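Local structure of nicotinate phosphoribosyltransferase (Vibrio cholerae, 4HL7) at residues Phe179-Met184 with Trp209-Ser214; Thr317-Phe323 with Arg342-Gly348; Leu164-Lys168 with Glu205-Trp209; Ala21-Asn25 with Thr213-His217; Leu157-Lys161 with Asp197-Leu202. The protein probably catalyses ATP-assisted transfer of phosphoribose from phosphoribosyl diphosphate to nicotinate, giving nicotinate ribonucleotide for NAD biosynthesis. One frame throughout, in Å; residues are numbered along the deposited sequence.

Interaction 1: Phe179-Met184 with Trp209-Ser214; sequences FSLTEM and WVLGTS
Strands 181-183 and 210-213 are parallel neighbours in the parallel sheet, 210-213 being its outermost strand within the chain, and the contact is a backbone ladder flanked by side-chain pairs. Leu181 N donates to Trp209 O over 2.8 Å, and Leu181 O accepts from Leu211 N. Glu183 repeats the pattern with Gly212 O and Ser214 N. Between the two rungs the register slips by one residue, a beta bulge that sets Thr182 beside Gly212 and leaves Gly212 N buried without a partner; the backbone angles there (165°/-157°) come easily to a glycine. Helix 192-205 links the strands, so this is a beta-alpha-beta unit, in a family of the TIM-barrel clan. Glu183 and Thr213 point the same way from the sheet, and Thr213 OG1 donates to Glu183 OE1 over 2.6 Å, nearly in line with the carboxylate C-O bond. The Glu183 chain is bent at chi2. A water donates to Glu183 OE1 and to Ser214 OG, which also bonds to Asp20, while Gly185 N and Gln195 hold Glu183 OE2. On the other face, Leu211 CD2 lies 3.5 Å from Thr182 OG1, whose polar partner is Ser346. Before the strands, Phe179 and the five-membered ring of Trp209 form an offset edge-to-face (T-shaped) pair, planes at 89°.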
# COMPACT_ATOMS: atom_id res chain seq x y z
N PHE A 179 -3.34 10.56 -19.22
CA PHE A 179 -2.38 9.77 -18.44
C PHE A 179 -2.02 10.57 -17.15
O PHE A 179 -1.71 11.77 -17.21
CB PHE A 179 -1.10 9.48 -19.25
CG PHE A 179 -0.04 8.74 -18.45
CD1 PHE A 179 -0.19 7.35 -18.15
CD2 PHE A 179 1.05 9.42 -17.95
CE1 PHE A 179 0.77 6.69 -17.38
CE2 PHE A 179 2.06 8.75 -17.22
CZ PHE A 179 1.88 7.38 -16.91
N SER A 180 -2.10 9.90 -16.01
CA SER A 180 -1.79 10.51 -14.70
C SER A 180 -1.12 9.44 -13.82
O SER A 180 -1.60 8.30 -13.77
CB SER A 180 -3.10 10.85 -14.02
OG SER A 180 -2.80 11.40 -12.75
N LEU A 181 -0.03 9.80 -13.14
CA LEU A 181 0.80 8.81 -12.44
C LEU A 181 0.86 9.20 -10.96
O LEU A 181 1.11 10.37 -10.62
CB LEU A 181 2.23 8.82 -13.06
CG LEU A 181 3.24 7.82 -12.51
CD1 LEU A 181 2.68 6.39 -12.61
CD2 LEU A 181 4.55 7.86 -13.30
N THR A 182 0.55 8.25 -10.08
CA THR A 182 0.77 8.47 -8.65
C THR A 182 1.87 7.51 -8.20
O THR A 182 1.73 6.27 -8.34
CB THR A 182 -0.49 8.19 -7.84
OG1 THR A 182 -1.55 9.08 -8.28
CG2 THR A 182 -0.22 8.50 -6.36
N GLU A 183 2.97 8.04 -7.74
CA GLU A 183 4.07 7.14 -7.38
C GLU A 183 3.77 6.45 -6.04
O GLU A 183 3.42 7.11 -5.10
CB GLU A 183 5.37 7.93 -7.34
CG GLU A 183 6.59 7.06 -7.20
CD GLU A 183 6.91 6.65 -5.73
OE1 GLU A 183 6.49 7.34 -4.75
OE2 GLU A 183 7.56 5.60 -5.56
N MSE A 184 3.93 5.13 -5.96
CA MSE A 184 3.52 4.38 -4.77
C MSE A 184 4.52 3.29 -4.56
O MSE A 184 4.17 2.20 -4.12
CB MSE A 184 2.10 3.77 -4.86
CG MSE A 184 1.01 4.79 -4.85
SE MSE A 184 -0.69 3.71 -4.87
CE MSE A 184 -1.70 5.32 -4.92
N TRP A 209 2.34 15.04 -15.86
CA TRP A 209 1.59 13.83 -15.62
C TRP A 209 1.72 13.23 -14.25
O TRP A 209 1.09 12.24 -13.98
CB TRP A 209 1.94 12.77 -16.63
CG TRP A 209 1.65 13.20 -18.03
CD1 TRP A 209 0.57 13.98 -18.48
CD2 TRP A 209 2.42 12.88 -19.22
NE1 TRP A 209 0.66 14.16 -19.84
CE2 TRP A 209 1.73 13.50 -20.34
CE3 TRP A 209 3.56 12.13 -19.47
CZ2 TRP A 209 2.22 13.42 -21.63
CZ3 TRP A 209 4.03 12.03 -20.79
CH2 TRP A 209 3.38 12.66 -21.84
N VAL A 210 2.47 13.86 -13.35
CA VAL A 210 2.64 13.30 -12.01
C VAL A 210 1.58 13.91 -11.08
O VAL A 210 1.62 15.10 -10.81
CB VAL A 210 4.10 13.56 -11.51
CG1 VAL A 210 4.23 13.22 -10.01
CG2 VAL A 210 5.12 12.79 -12.36
N LEU A 211 0.60 13.12 -10.63
CA LEU A 211 -0.41 13.61 -9.69
C LEU A 211 0.23 13.84 -8.32
O LEU A 211 -0.03 14.87 -7.66
CB LEU A 211 -1.61 12.65 -9.62
CG LEU A 211 -2.68 12.99 -8.58
CD1 LEU A 211 -3.31 14.32 -9.04
CD2 LEU A 211 -3.66 11.81 -8.49
N GLY A 212 1.13 12.94 -7.95
CA GLY A 212 1.88 13.10 -6.68
C GLY A 212 2.56 11.78 -6.29
O GLY A 212 2.81 10.92 -7.15
N THR A 213 2.84 11.63 -5.01
CA THR A 213 3.53 10.42 -4.49
C THR A 213 2.91 10.07 -3.17
O THR A 213 2.43 10.95 -2.46
CB THR A 213 5.05 10.69 -4.31
OG1 THR A 213 5.63 9.58 -3.63
CG2 THR A 213 5.31 11.95 -3.47
N SER A 214 2.86 8.77 -2.84
CA SER A 214 2.38 8.40 -1.52
C SER A 214 3.41 8.66 -0.41
O SER A 214 3.04 8.64 0.75
CB SER A 214 1.96 6.92 -1.48
OG SER A 214 3.13 6.15 -1.75
O HOH W 1 5.68 5.88 -2.48

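Interaction 2: Thr317-Phe323 with Arg342-Gly348; sequences TTKLFIF and RVKISFG
Phe321 lays one face of its ring against Val343, whose CG2 sits 3.6 Å from the ring centroid and only 3° off the normal, a CH-pi contact. The pair lies in a beta-alpha-beta unit, strand 320-323, helix 329-339, strand 344-349, whose two strands are parallel neighbours in the sheet. With CG2 anti to its own N (CG1 at chi1 62°), Val343 aims one methyl at the middle of the ring and brings the other, Val343 CG1, to 3.6 Å from Phe321 CD2. Further along the same face of the sheet, Phe323 and Phe347 point the same way with planes 21° apart, but they are slid so far that they barely overlap: Phe323 CD2 meets Phe347 CE2 at 3.7 Å. Ile345 CG2 approaches the Phe323 ring at its edge, in plane. Bulky apolar residues suit this face, packed by helices 298-311 and 329-339. On the other face Leu320 CD1 reaches the backbone of Ile345, and small Ser346 turns its OG to Ser180 and Thr182. Five backbone bonds from Lys319 O to Gly348 N join the strands. At the exposed end, Lys344 NZ donates weakly to Thr318 O, 3.3 Å away, and to a water, 2.7 Å from Lys344 NZ, that also bonds to Thr318 O.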
# COMPACT_ATOMS: atom_id res chain seq x y z
N THR A 317 -17.63 11.58 -14.15
CA THR A 317 -16.54 12.43 -14.55
C THR A 317 -16.05 13.34 -13.41
O THR A 317 -15.02 14.01 -13.54
CB THR A 317 -16.86 13.31 -15.80
OG1 THR A 317 -17.89 14.23 -15.48
CG2 THR A 317 -17.28 12.41 -17.03
N THR A 318 -16.81 13.39 -12.32
CA THR A 318 -16.40 14.14 -11.11
C THR A 318 -15.68 13.23 -10.08
O THR A 318 -15.29 13.72 -9.05
CB THR A 318 -17.59 14.85 -10.40
OG1 THR A 318 -18.48 13.87 -9.82
CG2 THR A 318 -18.36 15.66 -11.41
N LYS A 319 -15.57 11.94 -10.36
CA LYS A 319 -14.95 11.01 -9.40
C LYS A 319 -13.65 10.47 -9.95
O LYS A 319 -13.41 10.51 -11.15
CB LYS A 319 -15.90 9.87 -9.07
CG LYS A 319 -17.23 10.39 -8.49
CD LYS A 319 -16.97 11.14 -7.16
CE LYS A 319 -18.29 11.63 -6.52
NZ LYS A 319 -17.98 12.55 -5.36
N LEU A 320 -12.84 9.89 -9.07
CA LEU A 320 -11.50 9.49 -9.46
C LEU A 320 -11.34 7.97 -9.27
O LEU A 320 -11.67 7.45 -8.21
CB LEU A 320 -10.45 10.19 -8.57
CG LEU A 320 -8.97 9.75 -8.75
CD1 LEU A 320 -8.51 10.10 -10.17
CD2 LEU A 320 -8.09 10.51 -7.74
N PHE A 321 -10.83 7.28 -10.28
CA PHE A 321 -10.44 5.86 -10.12
C PHE A 321 -8.93 5.81 -10.02
O PHE A 321 -8.26 6.34 -10.88
CB PHE A 321 -10.74 5.09 -11.40
CG PHE A 321 -12.20 4.79 -11.61
CD1 PHE A 321 -13.13 4.97 -10.57
CD2 PHE A 321 -12.63 4.25 -12.86
CE1 PHE A 321 -14.47 4.64 -10.76
CE2 PHE A 321 -14.01 3.95 -13.03
CZ PHE A 321 -14.88 4.15 -12.00
N ILE A 322 -8.40 5.21 -8.96
CA ILE A 322 -6.93 4.93 -8.90
C ILE A 322 -6.80 3.44 -9.20
O ILE A 322 -7.36 2.60 -8.47
CB ILE A 322 -6.35 5.20 -7.49
CG1 ILE A 322 -6.63 6.66 -7.10
CG2 ILE A 322 -4.83 4.87 -7.48
CD1 ILE A 322 -5.60 7.32 -6.20
N PHE A 323 -6.10 3.13 -10.28
CA PHE A 323 -5.77 1.73 -10.63
C PHE A 323 -4.39 1.42 -10.02
O PHE A 323 -3.47 2.20 -10.18
CB PHE A 323 -5.69 1.62 -12.16
CG PHE A 323 -7.00 1.80 -12.81
CD1 PHE A 323 -7.91 0.75 -12.87
CD2 PHE A 323 -7.36 3.05 -13.34
CE1 PHE A 323 -9.17 0.92 -13.49
CE2 PHE A 323 -8.63 3.22 -13.96
CZ PHE A 323 -9.51 2.15 -14.00
N ARG A 342 -14.92 9.39 -19.49
CA ARG A 342 -15.94 8.75 -18.73
C ARG A 342 -15.75 8.93 -17.20
O ARG A 342 -16.70 8.78 -16.46
CB ARG A 342 -16.01 7.24 -19.04
CG ARG A 342 -16.21 6.93 -20.55
CD ARG A 342 -15.92 5.44 -20.73
NE ARG A 342 -16.99 4.68 -20.11
CZ ARG A 342 -16.90 3.37 -19.80
NH1 ARG A 342 -15.83 2.69 -20.09
NH2 ARG A 342 -17.92 2.75 -19.23
N VAL A 343 -14.53 9.20 -16.75
CA VAL A 343 -14.24 9.19 -15.31
C VAL A 343 -12.85 9.73 -15.17
O VAL A 343 -12.10 9.71 -16.15
CB VAL A 343 -14.34 7.74 -14.72
CG1 VAL A 343 -13.32 6.76 -15.37
CG2 VAL A 343 -14.23 7.77 -13.18
N LYS A 344 -12.49 10.31 -14.01
CA LYS A 344 -11.11 10.78 -13.86
C LYS A 344 -10.28 9.58 -13.43
O LYS A 344 -10.80 8.72 -12.75
CB LYS A 344 -11.02 11.84 -12.77
CG LYS A 344 -11.65 13.17 -13.12
CD LYS A 344 -11.51 14.20 -11.98
CE LYS A 344 -12.14 13.66 -10.68
NZ LYS A 344 -12.20 14.69 -9.57
N ILE A 345 -9.01 9.52 -13.86
CA ILE A 345 -8.20 8.40 -13.50
C ILE A 345 -6.76 8.79 -13.11
O ILE A 345 -6.22 9.84 -13.52
CB ILE A 345 -8.12 7.37 -14.66
CG1 ILE A 345 -7.28 7.94 -15.83
CG2 ILE A 345 -9.50 6.94 -15.07
CD1 ILE A 345 -7.25 7.01 -17.07
N SER A 346 -6.14 7.90 -12.34
CA SER A 346 -4.72 7.97 -12.12
C SER A 346 -4.21 6.55 -11.87
O SER A 346 -4.98 5.65 -11.46
CB SER A 346 -4.39 8.87 -10.91
OG SER A 346 -2.98 9.16 -10.92
N PHE A 347 -2.91 6.34 -12.13
CA PHE A 347 -2.30 4.99 -11.97
C PHE A 347 -1.33 4.98 -10.81
O PHE A 347 -0.37 5.70 -10.84
CB PHE A 347 -1.58 4.65 -13.28
CG PHE A 347 -2.56 4.63 -14.44
CD1 PHE A 347 -2.72 5.76 -15.27
CD2 PHE A 347 -3.43 3.55 -14.59
CE1 PHE A 347 -3.73 5.76 -16.27
CE2 PHE A 347 -4.42 3.57 -15.60
CZ PHE A 347 -4.56 4.68 -16.41
N GLY A 348 -1.64 4.19 -9.77
CA GLY A 348 -0.77 4.08 -8.62
C GLY A 348 0.21 2.97 -8.88
O GLY A 348 -0.15 1.79 -8.80
O HOH W 2 -14.08 16.61 -10.02

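Interaction 3: Leu164-Lys168 with Glu205-Trp209; sequences LDQLK and EIPQW
Glu205, the last residue of helix 192-205, meets helix 155-174 in two ways. Its CB and CG lie against Leu164, Glu205 CB being 3.9 Å from Leu164 CD1, while its backbone oxygen and its carboxylate both take the ammonium of Lys168. The bond from Lys168 NZ to Glu205 O is 3.1 Å long, and the donor stands 33° out of the carbonyl plane; the salt bridge from Lys168 NZ to Glu205 OE1 is looser at 3.4 Å. The two side chains, bent at chi2 of Glu205 and chi3 of Lys168, cross at about a right angle. Next in the chain, Ile206 is the first residue to leave helical geometry. Here the chain turns from the helix of a beta-alpha-beta unit towards strand 210-213, and the branched isoleucine fills the apolar side of that turn: Ile206 CD1 touches Leu164 CD2 at 4.0 Å and, more distantly, Leu167 CD2. Phe329 of helix 329-339 also packs on both leucines. Trp209 ends the turn, its N bonded to Ile206 O. The six-membered ring of Trp209 turns its edge to Lys168, whose CG lies near the ring plane, 3.9 Å from Trp209 CZ3; a long lysine suits this border, its CG meeting the ring edge while NZ goes on to Glu205.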
# COMPACT_ATOMS: atom_id res chain seq x y z
N LEU A 164 10.25 5.96 -20.10
CA LEU A 164 9.64 7.28 -20.27
C LEU A 164 9.63 7.78 -21.74
O LEU A 164 8.61 8.32 -22.19
CB LEU A 164 10.30 8.31 -19.36
CG LEU A 164 10.03 8.11 -17.86
CD1 LEU A 164 10.91 9.08 -17.12
CD2 LEU A 164 8.54 8.30 -17.50
N ASP A 165 10.73 7.59 -22.47
CA ASP A 165 10.73 7.80 -23.93
C ASP A 165 9.58 7.08 -24.62
O ASP A 165 8.86 7.69 -25.40
CB ASP A 165 12.02 7.30 -24.57
CG ASP A 165 13.21 8.10 -24.21
OD1 ASP A 165 14.31 7.63 -24.56
OD2 ASP A 165 13.08 9.19 -23.56
N GLN A 166 9.39 5.79 -24.34
CA GLN A 166 8.36 5.01 -25.03
C GLN A 166 6.96 5.38 -24.63
O GLN A 166 6.01 5.35 -25.45
CB GLN A 166 8.60 3.49 -24.89
CG GLN A 166 9.87 3.13 -25.62
CD GLN A 166 10.35 1.70 -25.43
OE1 GLN A 166 9.92 0.79 -26.14
NE2 GLN A 166 11.29 1.52 -24.53
N LEU A 167 6.79 5.71 -23.36
CA LEU A 167 5.53 6.28 -22.86
C LEU A 167 5.15 7.58 -23.61
O LEU A 167 4.02 7.70 -24.09
CB LEU A 167 5.66 6.60 -21.37
CG LEU A 167 4.51 7.38 -20.68
CD1 LEU A 167 3.22 6.54 -20.59
CD2 LEU A 167 4.91 7.91 -19.29
N LYS A 168 6.06 8.56 -23.63
CA LYS A 168 5.83 9.85 -24.33
C LYS A 168 5.44 9.61 -25.82
O LYS A 168 4.43 10.20 -26.35
CB LYS A 168 7.08 10.73 -24.26
CG LYS A 168 7.26 11.45 -22.92
CD LYS A 168 8.63 12.16 -22.90
CE LYS A 168 8.59 13.45 -22.10
NZ LYS A 168 9.93 13.85 -21.56
N GLU A 205 11.11 14.89 -16.03
CA GLU A 205 10.75 14.42 -17.36
C GLU A 205 9.27 14.55 -17.67
O GLU A 205 8.91 14.88 -18.82
CB GLU A 205 11.19 12.96 -17.57
CG GLU A 205 12.68 12.78 -17.57
CD GLU A 205 13.30 13.47 -18.77
OE1 GLU A 205 12.81 13.28 -19.92
OE2 GLU A 205 14.30 14.18 -18.57
N ILE A 206 8.40 14.26 -16.69
CA ILE A 206 6.94 14.20 -16.98
C ILE A 206 6.13 14.91 -15.88
O ILE A 206 5.09 14.42 -15.43
CB ILE A 206 6.40 12.74 -17.19
CG1 ILE A 206 6.67 11.87 -15.98
CG2 ILE A 206 7.02 12.09 -18.44
CD1 ILE A 206 5.75 10.65 -15.96
N PRO A 207 6.59 16.10 -15.47
CA PRO A 207 5.91 16.80 -14.36
C PRO A 207 4.40 16.98 -14.60
O PRO A 207 3.59 16.98 -13.64
CB PRO A 207 6.60 18.17 -14.33
CG PRO A 207 7.19 18.33 -15.69
CD PRO A 207 7.66 16.92 -16.06
N GLN A 208 4.03 17.13 -15.85
CA GLN A 208 2.65 17.42 -16.21
C GLN A 208 1.75 16.22 -15.99
O GLN A 208 0.53 16.35 -15.97
CB GLN A 208 2.55 17.84 -17.69
CG GLN A 208 2.85 16.70 -18.67
CD GLN A 208 4.31 16.58 -19.08
OE1 GLN A 208 5.21 16.95 -18.34
NE2 GLN A 208 4.55 16.04 -20.26
N TRP A 209 2.34 15.04 -15.86
CA TRP A 209 1.59 13.83 -15.62
C TRP A 209 1.72 13.23 -14.25
O TRP A 209 1.09 12.24 -13.98
CB TRP A 209 1.94 12.77 -16.63
CG TRP A 209 1.65 13.20 -18.03
CD1 TRP A 209 0.57 13.98 -18.48
CD2 TRP A 209 2.42 12.88 -19.22
NE1 TRP A 209 0.66 14.16 -19.84
CE2 TRP A 209 1.73 13.50 -20.34
CE3 TRP A 209 3.56 12.13 -19.47
CZ2 TRP A 209 2.22 13.42 -21.63
CZ3 TRP A 209 4.03 12.03 -20.79
CH2 TRP A 209 3.38 12.66 -21.84

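Interaction 4: Ala21-Asn25 with Thr213-His217; sequences AYKIN and TSNYH
Tyr216 spreads its ring over Ala21, whose CB stands 3.5 Å from the ring centroid and 14° off the normal, a CH-pi contact near the middle of the face. The methyl is small enough for the aromatic plane to come right down on helix 21-33, so that Tyr216 CE2 approaches Ala21 CB to 3.4 Å. One turn along the helix, Ile24 CB lies at the ring edge, 4.0 Å from Tyr216 CE2. Beyond it Tyr216 OH donates to Asn25 OD1 over 2.8 Å, in the plane of the amide and on a lone pair (C=O...O angle 120°), though the amide and ring planes are turned 72° apart. The second link is a backbone one: Ala21 N donates to Ser214 O. That oxygen belongs to the turn leading from strand 210-213 into helix 216-222, which contains an ST turn, Thr213 OG1 accepting from Asn215 N, with Asn215 as the helix N-cap. The contact thus joins the N-terminal family region to the NAPRTase region of the TIM-barrel clan. Because all the touching residues are buried, the tyrosine hydroxyl needs an acceptor inside the protein, and the asparagine oxygen provides one; this bond and the methyl on the ring face should hold the phenol in a defined orientation.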
# COMPACT_ATOMS: atom_id res chain seq x y z
N ALA A 21 1.83 7.86 2.99
CA ALA A 21 1.15 8.90 3.72
C ALA A 21 -0.09 8.36 4.38
O ALA A 21 -0.46 8.83 5.48
CB ALA A 21 0.78 10.00 2.74
N TYR A 22 -0.75 7.39 3.73
CA TYR A 22 -2.02 6.89 4.31
C TYR A 22 -1.81 6.19 5.68
O TYR A 22 -2.76 6.00 6.39
CB TYR A 22 -2.74 5.92 3.35
CG TYR A 22 -2.21 4.45 3.44
CD1 TYR A 22 -1.28 3.97 2.52
CD2 TYR A 22 -2.62 3.58 4.47
CE1 TYR A 22 -0.79 2.67 2.59
CE2 TYR A 22 -2.12 2.27 4.56
CZ TYR A 22 -1.20 1.82 3.62
OH TYR A 22 -0.69 0.53 3.70
N LYS A 23 -0.56 5.80 6.01
CA LYS A 23 -0.29 5.17 7.29
C LYS A 23 -0.39 6.18 8.41
O LYS A 23 -1.02 5.90 9.45
CB LYS A 23 1.11 4.47 7.28
CG LYS A 23 1.12 3.34 6.28
CD LYS A 23 1.24 1.94 6.88
CE LYS A 23 -0.06 1.44 7.44
NZ LYS A 23 0.10 0.04 7.95
N ILE A 24 0.18 7.36 8.19
CA ILE A 24 0.02 8.45 9.16
C ILE A 24 -1.42 8.93 9.20
O ILE A 24 -1.99 9.23 10.28
CB ILE A 24 1.00 9.64 8.85
CG1 ILE A 24 2.42 9.24 9.34
CG2 ILE A 24 0.57 10.94 9.58
CD1 ILE A 24 3.49 10.33 9.10
N ASN A 25 -2.03 9.03 8.03
CA ASN A 25 -3.39 9.48 8.01
C ASN A 25 -4.32 8.52 8.78
O ASN A 25 -5.11 8.96 9.64
CB ASN A 25 -3.85 9.70 6.57
CG ASN A 25 -3.02 10.73 5.86
OD1 ASN A 25 -2.22 11.49 6.49
ND2 ASN A 25 -3.15 10.76 4.51
N THR A 213 2.84 11.63 -5.01
CA THR A 213 3.53 10.42 -4.49
C THR A 213 2.91 10.07 -3.17
O THR A 213 2.43 10.95 -2.46
CB THR A 213 5.05 10.69 -4.31
OG1 THR A 213 5.63 9.58 -3.63
CG2 THR A 213 5.31 11.95 -3.47
N SER A 214 2.86 8.77 -2.84
CA SER A 214 2.38 8.40 -1.52
C SER A 214 3.41 8.66 -0.41
O SER A 214 3.04 8.64 0.75
CB SER A 214 1.96 6.92 -1.48
OG SER A 214 3.13 6.15 -1.75
N ASN A 215 4.68 8.91 -0.76
CA ASN A 215 5.70 9.06 0.23
C ASN A 215 5.76 10.52 0.78
O ASN A 215 6.08 11.44 0.03
CB ASN A 215 7.04 8.62 -0.39
CG ASN A 215 8.16 8.55 0.63
OD1 ASN A 215 8.51 9.54 1.26
ND2 ASN A 215 8.69 7.35 0.84
N TYR A 216 5.48 10.72 2.08
CA TYR A 216 5.48 12.08 2.66
C TYR A 216 6.87 12.71 2.56
O TYR A 216 7.04 13.93 2.21
CB TYR A 216 5.05 12.04 4.16
CG TYR A 216 3.56 12.33 4.38
CD1 TYR A 216 2.92 13.35 3.68
CD2 TYR A 216 2.83 11.59 5.32
CE1 TYR A 216 1.56 13.63 3.90
CE2 TYR A 216 1.47 11.85 5.56
CZ TYR A 216 0.85 12.91 4.87
OH TYR A 216 -0.53 13.18 5.07
N HIS A 217 7.89 11.93 2.91
CA HIS A 217 9.27 12.45 2.89
C HIS A 217 9.70 12.99 1.55
O HIS A 217 10.31 14.10 1.44
CB HIS A 217 10.25 11.37 3.35
CG HIS A 217 11.68 11.84 3.43
ND1 HIS A 217 12.22 12.32 4.55
CD2 HIS A 217 12.67 11.91 2.46
CE1 HIS A 217 13.50 12.68 4.33
NE2 HIS A 217 13.78 12.42 3.06

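Interaction 5: Leu157-Lys161 with Asp197-Leu202; sequences LKVLK and DVLACL
Two leucines of helix 155-174 reach helix 192-205 by different first torsions. Leu160 has CG anti to the backbone N (chi1 179°), which carries its branch straight across, whereas Leu157 has CG beside its backbone N (chi1 -78°), and only the end of its chain swings over to the neighbouring helix. Cys201 also extends with SG anti to its N, and Cys201 SG arrives 3.8 Å from Leu160 CD2. Leu160 CD2 is shared, for Val198 CG1 lies 3.9 Å from it on the preceding turn of helix 192-205. The other methyl, Leu160 CD1, reaches Leu202 CD2 at 4.2 Å. Leu157 lies nearer Asp197: Leu157 CD2 is 3.8 Å from Cys201 CB and also close to the backbone oxygen of Asp197, while CD1 touches Asp197 CB.

The axes of segments 157-161 and 197-202 come within 10.5 Å and are inclined by 32°. Helix 192-205 is the connection of the beta-alpha-beta unit made with strands 181-183 and 210-213, and helix 155-174, which precedes strand 181-183, packs beside it. Leucine and valine suit the buried side of such an interface, and cysteine, compact and weakly polar, fits where the helices face each other. Asp197 and Lys161 offer mainly their aliphatic parts: Asp197 its CB, and Lys161 its CG, which lies 4.3 Å from Cys201 SG.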
# COMPACT_ATOMS: atom_id res chain seq x y z
N LEU A 157 18.18 4.26 -13.49
CA LEU A 157 17.69 5.42 -14.23
C LEU A 157 17.73 5.20 -15.76
O LEU A 157 16.87 5.76 -16.48
CB LEU A 157 18.44 6.70 -13.84
CG LEU A 157 18.04 7.37 -12.53
CD1 LEU A 157 18.93 8.61 -12.33
CD2 LEU A 157 16.55 7.72 -12.51
N LYS A 158 18.66 4.39 -16.26
CA LYS A 158 18.69 4.11 -17.72
C LYS A 158 17.39 3.42 -18.07
O LYS A 158 16.79 3.68 -19.13
CB LYS A 158 19.90 3.23 -18.16
CG LYS A 158 21.22 3.99 -18.35
CD LYS A 158 22.31 3.14 -19.03
N VAL A 159 16.97 2.49 -17.21
CA VAL A 159 15.78 1.68 -17.48
C VAL A 159 14.57 2.60 -17.47
O VAL A 159 13.67 2.51 -18.34
CB VAL A 159 15.58 0.57 -16.41
CG1 VAL A 159 14.17 -0.04 -16.52
CG2 VAL A 159 16.65 -0.50 -16.55
N LEU A 160 14.51 3.48 -16.47
CA LEU A 160 13.35 4.38 -16.38
C LEU A 160 13.31 5.33 -17.59
O LEU A 160 12.25 5.58 -18.17
CB LEU A 160 13.38 5.17 -15.08
CG LEU A 160 12.22 6.16 -14.90
CD1 LEU A 160 10.82 5.51 -14.96
CD2 LEU A 160 12.40 6.88 -13.56
N LYS A 161 14.48 5.86 -17.96
CA LYS A 161 14.54 6.81 -19.08
C LYS A 161 13.99 6.21 -20.39
O LYS A 161 13.22 6.86 -21.11
CB LYS A 161 15.96 7.35 -19.24
CG LYS A 161 16.31 8.40 -18.17
CD LYS A 161 17.81 8.67 -18.16
CE LYS A 161 18.24 9.58 -17.00
NZ LYS A 161 19.64 10.00 -17.34
N ASP A 197 15.99 8.98 -6.70
CA ASP A 197 16.39 9.34 -8.08
C ASP A 197 15.24 9.16 -9.07
O ASP A 197 15.12 9.90 -10.05
CB ASP A 197 17.52 8.45 -8.53
CG ASP A 197 18.85 8.80 -7.88
OD1 ASP A 197 18.95 9.88 -7.27
OD2 ASP A 197 19.75 7.94 -7.91
N VAL A 198 14.45 8.11 -8.86
CA VAL A 198 13.29 7.84 -9.69
C VAL A 198 12.29 8.98 -9.62
O VAL A 198 11.82 9.47 -10.65
CB VAL A 198 12.64 6.47 -9.35
CG1 VAL A 198 11.21 6.40 -9.90
CG2 VAL A 198 13.57 5.35 -9.88
N LEU A 199 12.02 9.45 -8.41
CA LEU A 199 11.09 10.55 -8.27
C LEU A 199 11.68 11.85 -8.89
O LEU A 199 10.97 12.59 -9.58
CB LEU A 199 10.68 10.75 -6.76
CG LEU A 199 9.63 9.74 -6.28
CD1 LEU A 199 9.52 9.80 -4.77
CD2 LEU A 199 8.30 10.17 -6.88
N ALA A 200 12.98 12.13 -8.64
CA ALA A 200 13.66 13.27 -9.25
C ALA A 200 13.51 13.24 -10.78
O ALA A 200 13.26 14.27 -11.41
CB ALA A 200 15.14 13.28 -8.86
N CYS A 201 13.65 12.07 -11.38
CA CYS A 201 13.61 11.95 -12.82
C CYS A 201 12.17 12.17 -13.35
O CYS A 201 11.95 12.91 -14.31
CB CYS A 201 14.15 10.57 -13.20
SG CYS A 201 13.94 10.07 -14.93
N LEU A 202 11.18 11.53 -12.70
CA LEU A 202 9.77 11.77 -13.05
C LEU A 202 9.43 13.24 -12.98
O LEU A 202 8.80 13.78 -13.89
CB LEU A 202 8.86 10.98 -12.13
CG LEU A 202 8.97 9.47 -12.20
CD1 LEU A 202 8.13 8.84 -11.07
CD2 LEU A 202 8.64 8.88 -13.58

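From the N terminus, helix 21-33 waits 188 residues for its partner: interaction 4 closes the longest loop, bringing 213-217 back to the N-terminal domain, and interactions 3 and 5 are nested inside it and cross each other. Helix 155-174 comes next and serves both of these, holding helix 192-205 in interaction 5 and the turn after it in interaction 3. Interaction 1 crosses both, because strand 181-183 starts after helix 155-174 and pairs with strand 210-213 beyond helix 192-205; it shares Trp209 with interaction 3, and Thr213 and Ser214 with interaction 4. Interaction 2 follows in series, yet strand 344-349 lies beside strand 181-183, joining both beta-alpha-beta units in one sheet.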